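Local coordinates for protein CRISPR-associated endoribonuclease Cas6 1 (Methanocaldococcus jannaschii DSM 2661, PDB 5YI6) that probably cleaves CRISPR transcripts as an RNA-binding endoribonuclease, helping to produce the crRNAs that guide defence against viruses and plasmids, at residues F52-R63 and A79-F90. Residues are numbered along the deposited sequence; the frame is centred on the assembly and turned at random.
With PO4 (phosphate ion), chain G; PO4 (phosphate ion), chain H.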
# COMPACT_ATOMS: atom_id res chain seq x y z
N PHE A 52 -6.25 -4.40 -12.86
CA PHE A 52 -6.29 -5.14 -11.60
C PHE A 52 -6.06 -4.21 -10.43
O PHE A 52 -5.05 -3.49 -10.41
CB PHE A 52 -5.21 -6.23 -11.65
CG PHE A 52 -5.13 -7.03 -10.39
CD1 PHE A 52 -6.18 -7.91 -10.05
CD2 PHE A 52 -4.02 -6.93 -9.55
CE1 PHE A 52 -6.12 -8.66 -8.87
CE2 PHE A 52 -3.95 -7.68 -8.38
CZ PHE A 52 -4.99 -8.56 -8.05
N LYS A 53 -6.97 -4.20 -9.44
CA LYS A 53 -6.83 -3.24 -8.35
C LYS A 53 -6.71 -3.87 -6.96
O LYS A 53 -6.65 -3.14 -5.97
CB LYS A 53 -7.97 -2.23 -8.40
CG LYS A 53 -7.88 -1.36 -9.67
CD LYS A 53 -8.81 -0.17 -9.59
CE LYS A 53 -8.52 0.84 -10.70
NZ LYS A 53 -9.22 2.14 -10.42
N PHE A 54 -6.58 -5.20 -6.87
CA PHE A 54 -6.51 -5.87 -5.57
C PHE A 54 -5.07 -6.15 -5.17
O PHE A 54 -4.64 -7.29 -5.06
CB PHE A 54 -7.33 -7.16 -5.61
CG PHE A 54 -8.79 -6.89 -5.86
CD1 PHE A 54 -9.58 -6.34 -4.86
CD2 PHE A 54 -9.35 -7.15 -7.12
CE1 PHE A 54 -10.95 -6.04 -5.10
CE2 PHE A 54 -10.71 -6.87 -7.35
CZ PHE A 54 -11.50 -6.33 -6.35
N PHE A 55 -4.32 -5.05 -4.97
CA PHE A 55 -2.96 -5.14 -4.46
C PHE A 55 -2.66 -3.82 -3.77
O PHE A 55 -3.39 -2.84 -3.93
CB PHE A 55 -1.92 -5.44 -5.55
CG PHE A 55 -1.66 -4.30 -6.52
CD1 PHE A 55 -0.55 -3.44 -6.34
CD2 PHE A 55 -2.51 -4.08 -7.59
CE1 PHE A 55 -0.31 -2.37 -7.24
CE2 PHE A 55 -2.28 -3.02 -8.51
CZ PHE A 55 -1.17 -2.16 -8.32
N THR A 56 -1.59 -3.81 -2.98
CA THR A 56 -1.18 -2.56 -2.33
C THR A 56 0.35 -2.50 -2.28
O THR A 56 1.03 -3.46 -2.59
CB THR A 56 -1.77 -2.43 -0.91
OG1 THR A 56 -1.45 -1.13 -0.37
CG2 THR A 56 -1.25 -3.58 0.06
N PHE A 57 0.88 -1.32 -1.91
CA PHE A 57 2.30 -1.23 -1.67
C PHE A 57 2.54 -0.14 -0.63
O PHE A 57 1.66 0.70 -0.35
CB PHE A 57 3.11 -1.00 -2.96
CG PHE A 57 2.62 0.14 -3.83
CD1 PHE A 57 3.18 1.43 -3.71
CD2 PHE A 57 1.64 -0.09 -4.82
CE1 PHE A 57 2.73 2.48 -4.55
CE2 PHE A 57 1.17 0.95 -5.64
CZ PHE A 57 1.73 2.23 -5.51
N SER A 58 3.72 -0.18 -0.05
CA SER A 58 4.07 0.69 1.07
C SER A 58 4.69 1.99 0.56
O SER A 58 4.94 2.17 -0.63
CB SER A 58 5.07 -0.04 2.00
OG SER A 58 6.34 -0.13 1.35
N LEU A 59 4.94 2.92 1.49
CA LEU A 59 5.91 3.97 1.24
C LEU A 59 7.30 3.35 1.14
O LEU A 59 7.53 2.23 1.62
CB LEU A 59 5.91 4.98 2.38
CG LEU A 59 4.56 5.54 2.83
CD1 LEU A 59 4.75 6.45 4.06
CD2 LEU A 59 3.99 6.27 1.71
N LEU A 60 8.25 4.11 0.59
CA LEU A 60 9.65 3.68 0.62
C LEU A 60 10.14 3.69 2.06
O LEU A 60 9.96 4.68 2.78
CB LEU A 60 10.52 4.60 -0.25
CG LEU A 60 10.25 4.49 -1.77
CD1 LEU A 60 10.92 5.63 -2.58
CD2 LEU A 60 10.68 3.10 -2.34
N GLN A 61 10.72 2.59 2.50
CA GLN A 61 11.19 2.46 3.87
C GLN A 61 12.71 2.57 3.89
O GLN A 61 13.39 1.92 3.09
CB GLN A 61 10.79 1.11 4.48
CG GLN A 61 9.25 0.82 4.38
CD GLN A 61 8.40 1.67 5.30
OE1 GLN A 61 8.68 1.74 6.50
NE2 GLN A 61 7.32 2.29 4.77
N ILE A 62 13.24 3.33 4.84
CA ILE A 62 14.69 3.52 4.96
C ILE A 62 15.10 3.06 6.35
O ILE A 62 14.50 3.47 7.35
CB ILE A 62 15.11 4.98 4.74
CG1 ILE A 62 14.69 5.44 3.35
CG2 ILE A 62 16.65 5.17 5.05
CD1 ILE A 62 14.99 6.89 3.10
N ARG A 63 16.12 2.20 6.41
CA ARG A 63 16.54 1.65 7.70
C ARG A 63 17.69 2.45 8.31
O ARG A 63 17.65 2.75 9.50
CB ARG A 63 16.97 0.20 7.55
CG ARG A 63 15.80 -0.69 7.17
CD ARG A 63 16.33 -2.09 6.97
NE ARG A 63 15.28 -2.93 6.40
CZ ARG A 63 15.44 -4.19 6.04
NH1 ARG A 63 16.63 -4.78 6.21
NH2 ARG A 63 14.41 -4.86 5.54
N ALA A 79 16.88 1.24 0.16
CA ALA A 79 15.49 1.48 0.54
C ALA A 79 14.71 0.21 0.25
O ALA A 79 15.19 -0.68 -0.46
CB ALA A 79 14.86 2.68 -0.19
N TYR A 80 13.54 0.09 0.86
CA TYR A 80 12.76 -1.15 0.76
C TYR A 80 11.34 -0.79 0.39
O TYR A 80 10.76 0.10 1.01
CB TYR A 80 12.79 -1.90 2.10
CG TYR A 80 14.23 -2.26 2.42
CD1 TYR A 80 14.76 -3.48 1.99
CD2 TYR A 80 15.05 -1.37 3.10
CE1 TYR A 80 16.07 -3.82 2.27
CE2 TYR A 80 16.38 -1.69 3.34
CZ TYR A 80 16.87 -2.91 2.94
OH TYR A 80 18.17 -3.26 3.20
N LEU A 81 10.77 -1.50 -0.58
CA LEU A 81 9.40 -1.25 -1.01
C LEU A 81 8.63 -2.56 -0.84
O LEU A 81 9.01 -3.56 -1.44
CB LEU A 81 9.38 -0.74 -2.46
CG LEU A 81 8.01 -0.62 -3.14
CD1 LEU A 81 7.20 0.45 -2.39
CD2 LEU A 81 8.17 -0.29 -4.62
N TYR A 82 7.57 -2.55 -0.05
CA TYR A 82 6.77 -3.76 0.17
C TYR A 82 5.59 -3.72 -0.78
O TYR A 82 4.96 -2.67 -0.93
CB TYR A 82 6.26 -3.84 1.61
CG TYR A 82 7.44 -3.90 2.55
CD1 TYR A 82 7.96 -5.11 2.94
CD2 TYR A 82 8.12 -2.72 2.92
CE1 TYR A 82 9.11 -5.18 3.75
CE2 TYR A 82 9.26 -2.78 3.73
CZ TYR A 82 9.75 -4.02 4.14
OH TYR A 82 10.90 -4.10 4.93
N ILE A 83 5.28 -4.87 -1.42
CA ILE A 83 4.18 -4.97 -2.38
C ILE A 83 3.47 -6.28 -2.09
O ILE A 83 4.12 -7.30 -1.85
CB ILE A 83 4.65 -4.99 -3.85
CG1 ILE A 83 5.71 -3.90 -4.13
CG2 ILE A 83 3.43 -4.85 -4.79
CD1 ILE A 83 6.27 -3.86 -5.62
N SER A 84 2.14 -6.26 -2.09
CA SER A 84 1.43 -7.50 -1.75
C SER A 84 0.10 -7.57 -2.48
O SER A 84 -0.50 -6.55 -2.84
CB SER A 84 1.18 -7.64 -0.25
OG SER A 84 0.34 -6.59 0.22
N SER A 85 -0.39 -8.81 -2.63
CA SER A 85 -1.70 -9.00 -3.25
C SER A 85 -2.26 -10.34 -2.78
O SER A 85 -1.50 -11.29 -2.57
CB SER A 85 -1.59 -8.99 -4.78
OG SER A 85 -2.87 -9.25 -5.38
N PRO A 86 -3.60 -10.47 -2.67
CA PRO A 86 -4.16 -11.82 -2.52
C PRO A 86 -4.00 -12.64 -3.80
O PRO A 86 -4.27 -13.84 -3.77
CB PRO A 86 -5.64 -11.56 -2.17
CG PRO A 86 -5.95 -10.17 -2.76
CD PRO A 86 -4.63 -9.41 -2.57
N ASN A 87 -3.54 -12.04 -4.91
CA ASN A 87 -3.30 -12.74 -6.17
C ASN A 87 -1.80 -12.97 -6.34
O ASN A 87 -1.05 -12.05 -6.71
CB ASN A 87 -3.86 -11.94 -7.35
CG ASN A 87 -3.77 -12.72 -8.66
OD1 ASN A 87 -2.78 -13.40 -8.92
ND2 ASN A 87 -4.81 -12.64 -9.46
N ASN A 88 -1.33 -14.20 -6.09
CA ASN A 88 0.11 -14.41 -6.12
C ASN A 88 0.66 -14.38 -7.54
O ASN A 88 1.85 -14.07 -7.73
CB ASN A 88 0.52 -15.70 -5.41
CG ASN A 88 0.03 -16.92 -6.11
OD1 ASN A 88 -1.09 -16.95 -6.61
ND2 ASN A 88 0.86 -17.96 -6.14
N GLU A 89 -0.16 -14.71 -8.54
CA GLU A 89 0.33 -14.62 -9.91
C GLU A 89 0.63 -13.18 -10.32
O GLU A 89 1.60 -12.93 -11.04
CB GLU A 89 -0.70 -15.25 -10.88
CG GLU A 89 -0.27 -15.16 -12.35
CD GLU A 89 -1.26 -15.86 -13.30
OE1 GLU A 89 -2.24 -16.47 -12.81
OE2 GLU A 89 -1.05 -15.77 -14.53
N PHE A 90 -0.20 -12.22 -9.90
CA PHE A 90 0.12 -10.82 -10.15
C PHE A 90 1.48 -10.47 -9.57
O PHE A 90 2.32 -9.84 -10.24
CB PHE A 90 -0.95 -9.89 -9.54
CG PHE A 90 -0.54 -8.43 -9.54
CD1 PHE A 90 -0.51 -7.71 -10.72
CD2 PHE A 90 -0.14 -7.80 -8.36
CE1 PHE A 90 -0.10 -6.37 -10.73
CE2 PHE A 90 0.26 -6.46 -8.37
CZ PHE A 90 0.27 -5.75 -9.56
P PO4 G . 16.64 -8.06 4.43
O1 PO4 G . 15.25 -7.47 4.45
O2 PO4 G . 17.39 -7.76 3.19
O3 PO4 G . 16.55 -9.53 4.65
O4 PO4 G . 17.42 -7.39 5.56
P PO4 H . 20.38 -6.26 2.62
O1 PO4 H . 18.92 -5.80 2.74
O2 PO4 H . 20.50 -7.76 2.47
O3 PO4 H . 21.09 -5.84 3.90
O4 PO4 H . 21.00 -5.59 1.41
O HOH W 1 12.48 -2.23 5.88
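S58 hands a side-chain oxygen to Y82 just past the antiparallel T56–S84 and F57–I83 pairs. S58 N donates to Y82 O, but Y82 N is answered by S58 OG (3.1 Å, 167° at the hydrogen) in place of a carbonyl. Serine suits the place because its hydroxyl also gives its proton to L59 O at 2.7 Å; with OG between backbone N and carbonyl carbon (chi1 71°), it can face both. Q61 NE2 reaches L59 O from the opposite face. S58 O, by contrast, is buried without a partner against L81 CD1. Pairing resumes, shifted by one residue, as Q61 and Y80 exchange two backbone bonds. At the other end S85 OG gives its proton to F54 O (2.7 Å) and accepts from N87 N, an ST turn, and N87 OD1 caps F90 N; the F90 ring packs obliquely against F52 and F55. The R63 guanidinium lies flat on the Y80 ring, a cation-pi stack (planes 7° apart) that keeps its N-H groups for anions: NH1 and NH2 grip one phosphate, Y80 OH donates to another, and E8 salt-bridges NH2. One hydroxyl thus keeps Y82 N bonded across the shift; the phosphates, probably from crystallisation liquor, only hint at an RNA-phosphate site.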